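Local coordinates for protein DyP2 (Amycolatopsis sp. ATCC 39116, PDB 4G2C) that is a heme-containing, manganese-binding dye peroxidase that probably uses peroxide to oxidise dyes and perhaps lignin-related compounds, at residues K370-R382 / V401-Q415. Numbering follows the deposited sequence.
Sequences KHLMARRGQTYGR and VGLLFMAFNSNLGNQ. With HEM (protoporphyrin IX containing Fe), chain C; ACT (acetate ion), chain E; ACT (acetate ion), chain O; ACT (acetate ion), chain X.
The ring of Tyr-380 lies flat over the backbone of Val-401 and Gly-402. Strands 374-380 and 402-409 are antiparallel neighbours in one of the two large antiparallel sheets of the ferredoxin-like alpha+beta fold of dye-decolorising peroxidases. Gly-402 CA makes a CH-pi contact with one ring face, 4.0 Å from the centroid. CG of Tyr-380 sits between backbone N and carbonyl carbon (chi1 73°), which folds the ring back across the neighbouring strand. Beside it, Tyr-380 CD2 packs on Leu-404 CD2.

Strand 267-278 pairs with the other edge of 402-409. Tyr-380 and Gly-402 exchange two backbone hydrogen bonds, as do Gln-378 and Leu-404. Around Gly-377 the first strand is interrupted. Pairing resumes where Arg-376 N donates to Met-406 O (2.8 Å, almost straight), and Phe-408 N donates to Ala-374 O. A water then bridges Ala-374 N and Phe-408 O.

Arg-375, Leu-403 and Phe-405 line the heme pocket. Arg-375 probably corresponds to the family's distal arginine, and the strand pair thus forms part of one heme wall. One guanidinium face of Arg-375 lies over pyrrole carbon C4D of the heme. At its edge, NH2 donates to propionate O2A (2.6 Å) and also donates a hydrogen bond to Ser-222 O. Phe-405 CE1 approaches heme C2C at 3.4 Å. Leu-404 faces away from the heme and packs on Val-69 of strand 66-74, joining the two sheets.

Beyond the strands, His-371 ND1 donates in its ring plane to Asn-414 O (2.8 Å). With the Gln-415 chain extended (chi2 176°), NE2 reaches Leu-372 O at 2.9 Å, while OE1 accepts from Asn-411 N.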
loop_
_atom_site.group_PDB
_atom_site.type_symbol
_atom_site.label_atom_id
_atom_site.label_comp_id
_atom_site.label_asym_id
_atom_site.label_seq_id
_atom_site.Cartn_x
_atom_site.Cartn_y
_atom_site.Cartn_z
ATOM N N LYS A 370 -9.349 -12.732 -0.372
ATOM C CA LYS A 370 -10.267 -11.607 -0.512
ATOM C C LYS A 370 -9.823 -10.431 0.345
ATOM O O LYS A 370 -10.267 -9.317 0.121
ATOM C CB LYS A 370 -11.704 -12.002 -0.187
ATOM C CG LYS A 370 -12.317 -12.953 -1.213
ATOM C CD LYS A 370 -13.744 -13.332 -0.846
ATOM C CE LYS A 370 -14.331 -14.320 -1.854
ATOM N NZ LYS A 370 -15.763 -14.596 -1.562
ATOM N N HIS A 371 -8.926 -10.686 1.303
ATOM C CA HIS A 371 -8.422 -9.635 2.188
ATOM C C HIS A 371 -7.285 -8.808 1.564
ATOM O O HIS A 371 -6.911 -7.752 2.091
ATOM C CB HIS A 371 -7.955 -10.258 3.501
ATOM C CG HIS A 371 -8.983 -11.120 4.159
ATOM N ND1 HIS A 371 -10.076 -10.602 4.818
ATOM C CD2 HIS A 371 -9.078 -12.467 4.272
ATOM C CE1 HIS A 371 -10.805 -11.593 5.308
ATOM N NE2 HIS A 371 -10.220 -12.733 4.987
ATOM N N LEU A 372 -6.738 -9.306 0.452
ATOM C CA LEU A 372 -5.645 -8.655 -0.261
ATOM C C LEU A 372 -6.117 -7.353 -0.890
ATOM O O LEU A 372 -7.299 -7.193 -1.197
ATOM C CB LEU A 372 -5.067 -9.579 -1.338
ATOM C CG LEU A 372 -4.505 -10.913 -0.827
ATOM C CD1 LEU A 372 -3.845 -11.721 -1.960
ATOM C CD2 LEU A 372 -3.524 -10.660 0.283
ATOM N N MET A 373 -5.185 -6.432 -1.106
ATOM C CA MET A 373 -5.564 -5.096 -1.506
ATOM C C MET A 373 -4.539 -4.426 -2.417
ATOM O O MET A 373 -3.378 -4.799 -2.444
ATOM C CB MET A 373 -5.794 -4.246 -0.253
ATOM C CG MET A 373 -4.524 -3.640 0.289
ATOM S SD MET A 373 -4.604 -3.285 2.032
ATOM C CE MET A 373 -4.707 -4.941 2.723
ATOM N N ALA A 374 -5.004 -3.424 -3.155
ATOM C CA ALA A 374 -4.160 -2.571 -3.973
ATOM C C ALA A 374 -3.364 -1.561 -3.131
ATOM O O ALA A 374 -3.938 -0.664 -2.520
ATOM C CB ALA A 374 -5.020 -1.826 -4.958
ATOM N N ARG A 375 -2.043 -1.696 -3.128
ATOM C CA ARG A 375 -1.176 -0.778 -2.399
ATOM C C ARG A 375 -0.664 0.290 -3.363
ATOM O O ARG A 375 -0.250 -0.022 -4.487
ATOM C CB ARG A 375 -0.004 -1.535 -1.768
ATOM C CG ARG A 375 -0.402 -2.606 -0.727
ATOM C CD ARG A 375 0.843 -3.369 -0.176
ATOM N NE ARG A 375 1.406 -4.238 -1.213
ATOM C CZ ARG A 375 2.695 -4.360 -1.509
ATOM N NH1 ARG A 375 3.624 -3.684 -0.825
ATOM N NH2 ARG A 375 3.050 -5.174 -2.500
ATOM N N ARG A 376 -0.690 1.546 -2.924
ATOM C CA ARG A 376 -0.285 2.666 -3.770
ATOM C C ARG A 376 0.564 3.659 -2.989
ATOM O O ARG A 376 0.477 4.864 -3.222
ATOM C CB ARG A 376 -1.528 3.396 -4.293
ATOM C CG ARG A 376 -2.515 2.503 -5.029
ATOM C CD ARG A 376 -2.018 2.191 -6.435
ATOM N NE ARG A 376 -3.019 1.446 -7.190
ATOM C CZ ARG A 376 -2.967 0.136 -7.426
ATOM N NH1 ARG A 376 -1.940 -0.580 -6.976
ATOM N NH2 ARG A 376 -3.937 -0.456 -8.119
ATOM N N GLY A 377 1.376 3.157 -2.060
ATOM C CA GLY A 377 2.147 4.006 -1.170
ATOM C C GLY A 377 3.311 4.703 -1.845
ATOM O O GLY A 377 3.681 4.379 -2.972
ATOM N N GLN A 378 3.884 5.688 -1.162
ATOM C CA GLN A 378 5.111 6.310 -1.643
ATOM C C GLN A 378 5.978 6.654 -0.447
ATOM O O GLN A 378 5.460 7.049 0.608
ATOM C CB GLN A 378 4.812 7.551 -2.494
ATOM C CG GLN A 378 6.027 8.189 -3.177
ATOM C CD GLN A 378 6.855 7.207 -3.981
ATOM O OE1 GLN A 378 7.589 6.398 -3.417
ATOM N NE2 GLN A 378 6.747 7.274 -5.303
ATOM N N THR A 379 7.289 6.451 -0.588
ATOM C CA THR A 379 8.223 6.822 0.479
ATOM C C THR A 379 8.300 8.337 0.705
ATOM O O THR A 379 8.032 9.138 -0.195
ATOM C CB THR A 379 9.645 6.308 0.186
ATOM O OG1 THR A 379 9.981 6.564 -1.188
ATOM C CG2 THR A 379 9.734 4.810 0.458
ATOM N N TYR A 380 8.681 8.731 1.908
ATOM C CA TYR A 380 8.957 10.137 2.157
ATOM C C TYR A 380 10.272 10.338 2.897
ATOM O O TYR A 380 10.779 9.429 3.562
ATOM C CB TYR A 380 7.822 10.772 2.949
ATOM C CG TYR A 380 7.783 10.365 4.400
ATOM C CD1 TYR A 380 8.497 11.079 5.362
ATOM C CD2 TYR A 380 7.027 9.269 4.820
ATOM C CE1 TYR A 380 8.456 10.714 6.707
ATOM C CE2 TYR A 380 6.977 8.901 6.162
ATOM C CZ TYR A 380 7.695 9.629 7.098
ATOM O OH TYR A 380 7.658 9.278 8.432
ATOM N N GLY A 381 10.804 11.552 2.796
ATOM C CA GLY A 381 12.025 11.913 3.483
ATOM C C GLY A 381 13.225 11.957 2.549
ATOM O O GLY A 381 13.241 11.324 1.491
ATOM N N ARG A 382 14.240 12.720 2.933
ATOM C CA ARG A 382 15.482 12.715 2.176
ATOM C C ARG A 382 16.588 12.195 3.069
ATOM O O ARG A 382 16.592 12.435 4.273
ATOM C CB ARG A 382 15.818 14.109 1.641
ATOM C CG ARG A 382 14.873 14.612 0.550
ATOM C CD ARG A 382 15.414 15.887 -0.090
ATOM N NE ARG A 382 14.740 16.229 -1.342
ATOM C CZ ARG A 382 15.082 15.741 -2.535
ATOM N NH1 ARG A 382 16.087 14.871 -2.643
ATOM N NH2 ARG A 382 14.412 16.114 -3.622
ATOM N N VAL A 401 12.104 9.898 7.851
ATOM C CA VAL A 401 11.928 9.223 6.575
ATOM C C VAL A 401 10.962 8.069 6.850
ATOM O O VAL A 401 10.744 7.686 8.009
ATOM C CB VAL A 401 13.240 8.599 6.070
ATOM C CG1 VAL A 401 14.348 9.656 5.929
ATOM C CG2 VAL A 401 13.659 7.476 7.016
ATOM N N GLY A 402 10.391 7.502 5.797
ATOM C CA GLY A 402 9.489 6.387 5.981
ATOM C C GLY A 402 8.522 6.215 4.844
ATOM O O GLY A 402 8.832 6.560 3.692
ATOM N N LEU A 403 7.342 5.682 5.159
ATOM C CA LEU A 403 6.384 5.368 4.112
ATOM C C LEU A 403 5.064 6.094 4.264
ATOM O O LEU A 403 4.420 6.032 5.310
ATOM C CB LEU A 403 6.136 3.848 4.023
ATOM C CG LEU A 403 5.142 3.341 2.955
ATOM C CD1 LEU A 403 5.667 3.553 1.528
ATOM C CD2 LEU A 403 4.814 1.854 3.180
ATOM N N LEU A 404 4.655 6.763 3.193
ATOM C CA LEU A 404 3.300 7.257 3.108
ATOM C C LEU A 404 2.476 6.058 2.639
ATOM O O LEU A 404 2.314 5.841 1.444
ATOM C CB LEU A 404 3.193 8.439 2.132
ATOM C CG LEU A 404 3.934 9.754 2.432
ATOM C CD1 LEU A 404 3.663 10.777 1.331
ATOM C CD2 LEU A 404 3.549 10.338 3.777
ATOM N N PHE A 405 2.008 5.242 3.577
ATOM C CA PHE A 405 1.264 4.050 3.190
ATOM C C PHE A 405 -0.085 4.435 2.599
ATOM O O PHE A 405 -0.842 5.192 3.199
ATOM C CB PHE A 405 1.080 3.087 4.372
ATOM C CG PHE A 405 0.264 1.859 4.027
ATOM C CD1 PHE A 405 0.867 0.744 3.460
ATOM C CD2 PHE A 405 -1.110 1.838 4.240
ATOM C CE1 PHE A 405 0.123 -0.377 3.124
ATOM C CE2 PHE A 405 -1.862 0.719 3.911
ATOM C CZ PHE A 405 -1.246 -0.394 3.354
ATOM N N MET A 406 -0.386 3.934 1.410
ATOM C CA MET A 406 -1.688 4.196 0.790
ATOM C C MET A 406 -2.253 2.920 0.185
ATOM O O MET A 406 -1.495 2.101 -0.331
ATOM C CB MET A 406 -1.555 5.297 -0.269
ATOM C CG MET A 406 -1.186 6.649 0.331
ATOM S SD MET A 406 -1.031 7.963 -0.876
ATOM C CE MET A 406 0.726 7.819 -1.232
ATOM N N ALA A 407 -3.576 2.746 0.251
ATOM C CA ALA A 407 -4.232 1.576 -0.350
ATOM C C ALA A 407 -5.695 1.849 -0.673
ATOM O O ALA A 407 -6.354 2.619 0.018
ATOM C CB ALA A 407 -4.114 0.360 0.562
ATOM N N PHE A 408 -6.191 1.223 -1.738
ATOM C CA PHE A 408 -7.609 1.238 -2.045
ATOM C C PHE A 408 -8.227 -0.083 -1.602
ATOM O O PHE A 408 -7.648 -1.148 -1.835
ATOM C CB PHE A 408 -7.841 1.472 -3.537
ATOM C CG PHE A 408 -7.552 2.876 -3.977
ATOM C CD1 PHE A 408 -8.371 3.925 -3.574
ATOM C CD2 PHE A 408 -6.458 3.154 -4.776
ATOM C CE1 PHE A 408 -8.112 5.232 -3.968
ATOM C CE2 PHE A 408 -6.195 4.449 -5.176
ATOM C CZ PHE A 408 -7.029 5.498 -4.770
ATOM N N ASN A 409 -9.365 0.016 -0.911
ATOM C CA ASN A 409 -10.161 -1.117 -0.449
ATOM C C ASN A 409 -11.615 -0.918 -0.869
ATOM O O ASN A 409 -12.125 0.222 -0.885
ATOM C CB ASN A 409 -10.197 -1.192 1.075
ATOM C CG ASN A 409 -8.852 -1.465 1.703
ATOM O OD1 ASN A 409 -8.764 -1.510 2.924
ATOM N ND2 ASN A 409 -7.803 -1.655 0.888
ATOM N N SER A 410 -12.303 -2.016 -1.165
ATOM C CA SER A 410 -13.754 -1.949 -1.317
ATOM C C SER A 410 -14.424 -2.175 0.035
ATOM O O SER A 410 -15.602 -1.910 0.204
ATOM C CB SER A 410 -14.250 -2.961 -2.349
ATOM O OG SER A 410 -13.925 -4.283 -1.972
ATOM N N ASN A 411 -13.654 -2.656 1.001
ATOM C CA ASN A 411 -14.163 -2.943 2.342
ATOM C C ASN A 411 -12.998 -2.794 3.316
ATOM O O ASN A 411 -12.158 -3.684 3.436
ATOM C CB ASN A 411 -14.744 -4.363 2.406
ATOM C CG ASN A 411 -15.274 -4.736 3.797
ATOM O OD1 ASN A 411 -14.742 -4.308 4.819
ATOM N ND2 ASN A 411 -16.313 -5.553 3.831
ATOM N N LEU A 412 -12.934 -1.646 3.983
ATOM C CA LEU A 412 -11.803 -1.312 4.847
ATOM C C LEU A 412 -11.643 -2.295 5.999
ATOM O O LEU A 412 -10.532 -2.650 6.375
ATOM C CB LEU A 412 -11.937 0.121 5.397
ATOM C CG LEU A 412 -11.560 1.245 4.439
ATOM C CD1 LEU A 412 -12.071 2.605 4.969
ATOM C CD2 LEU A 412 -10.048 1.278 4.196
ATOM N N GLY A 413 -12.756 -2.726 6.579
ATOM C CA GLY A 413 -12.660 -3.634 7.702
ATOM C C GLY A 413 -12.105 -4.975 7.265
ATOM O O GLY A 413 -11.389 -5.648 8.019
ATOM N N ASN A 414 -12.431 -5.385 6.045
ATOM C CA ASN A 414 -12.087 -6.741 5.619
ATOM C C ASN A 414 -10.766 -6.805 4.868
ATOM O O ASN A 414 -10.333 -7.881 4.471
ATOM C CB ASN A 414 -13.197 -7.342 4.749
ATOM C CG ASN A 414 -13.045 -8.851 4.561
ATOM O OD1 ASN A 414 -12.875 -9.599 5.531
ATOM N ND2 ASN A 414 -13.098 -9.299 3.313
ATOM N N GLN A 415 -10.146 -5.648 4.662
ATOM C CA GLN A 415 -8.957 -5.569 3.832
ATOM C C GLN A 415 -7.799 -4.922 4.596
ATOM O O GLN A 415 -7.022 -5.646 5.227
ATOM C CB GLN A 415 -9.253 -4.882 2.489
ATOM C CG GLN A 415 -9.886 -5.815 1.463
ATOM C CD GLN A 415 -10.267 -5.106 0.186
ATOM O OE1 GLN A 415 -11.074 -4.178 0.203
ATOM N NE2 GLN A 415 -9.664 -5.519 -0.932
HETATM C CHA HEM C . 4.840 -6.330 0.597
HETATM C CHB HEM C . 7.559 -3.284 3.234
HETATM C CHC HEM C . 3.586 -1.514 5.397
HETATM C CHD HEM C . 1.003 -5.067 3.363
HETATM C C1A HEM C . 5.921 -5.651 1.106
HETATM C C2A HEM C . 7.296 -5.831 0.686
HETATM C C3A HEM C . 8.037 -4.986 1.413
HETATM C C4A HEM C . 7.165 -4.246 2.310
HETATM C CMA HEM C . 9.562 -4.810 1.329
HETATM C CAA HEM C . 7.773 -6.825 -0.410
HETATM C CBA HEM C . 7.623 -6.173 -1.788
HETATM C CGA HEM C . 6.234 -6.355 -2.355
HETATM O O1A HEM C . 5.746 -7.496 -2.450
HETATM O O2A HEM C . 5.589 -5.353 -2.725
HETATM C C1B HEM C . 6.743 -2.532 4.067
HETATM C C2B HEM C . 7.144 -1.477 4.996
HETATM C C3B HEM C . 6.028 -0.998 5.584
HETATM C C4B HEM C . 4.896 -1.709 5.043
HETATM C CMB HEM C . 8.604 -1.028 5.258
HETATM C CAB HEM C . 5.879 0.130 6.628
HETATM C CBB HEM C . 6.836 1.047 6.790
HETATM C C1C HEM C . 2.555 -2.375 5.093
HETATM C C2C HEM C . 1.232 -2.368 5.697
HETATM C C3C HEM C . 0.517 -3.345 5.115
HETATM C C4C HEM C . 1.367 -3.996 4.137
HETATM C CMC HEM C . 0.735 -1.376 6.787
HETATM C CAC HEM C . -0.937 -3.768 5.435
HETATM C CBC HEM C . -1.513 -3.461 6.608
HETATM C C1D HEM C . 1.770 -5.690 2.401
HETATM C C2D HEM C . 1.258 -6.651 1.461
HETATM C C3D HEM C . 2.459 -7.016 0.602
HETATM C C4D HEM C . 3.567 -6.268 1.106
HETATM C CMD HEM C . -0.187 -7.168 1.353
HETATM C CAD HEM C . 2.518 -8.009 -0.541
HETATM C CBD HEM C . 2.515 -9.362 0.142
HETATM C CGD HEM C . 2.420 -10.350 -0.986
HETATM O O1D HEM C . 1.444 -10.247 -1.775
HETATM O O2D HEM C . 3.350 -11.192 -1.105
HETATM N NA HEM C . 5.875 -4.682 2.080
HETATM N NB HEM C . 5.367 -2.632 4.129
HETATM N NC HEM C . 2.602 -3.385 4.145
HETATM N ND HEM C . 3.125 -5.496 2.157
HETATM FE FE HEM C . 4.339 -4.141 3.283
HETATM C C ACT E . -13.397 -7.752 -0.354
HETATM O O ACT E . -13.522 -8.798 -1.050
HETATM O OXT ACT E . -13.118 -7.853 0.870
HETATM C CH3 ACT E . -13.571 -6.409 -0.970
HETATM C C ACT O . 3.843 0.429 -2.114
HETATM O O ACT O . 3.246 0.013 -3.139
HETATM O OXT ACT O . 3.180 0.513 -1.046
HETATM C CH3 ACT O . 5.289 0.818 -2.167
HETATM C C ACT X . -1.266 -2.311 -10.545
HETATM O O ACT X . -0.991 -1.116 -10.291
HETATM O OXT ACT X . -2.301 -2.774 -9.998
HETATM C CH3 ACT X . -0.399 -3.133 -11.457
HETATM O O HOH W 1 -8.070 -3.345 -3.353
#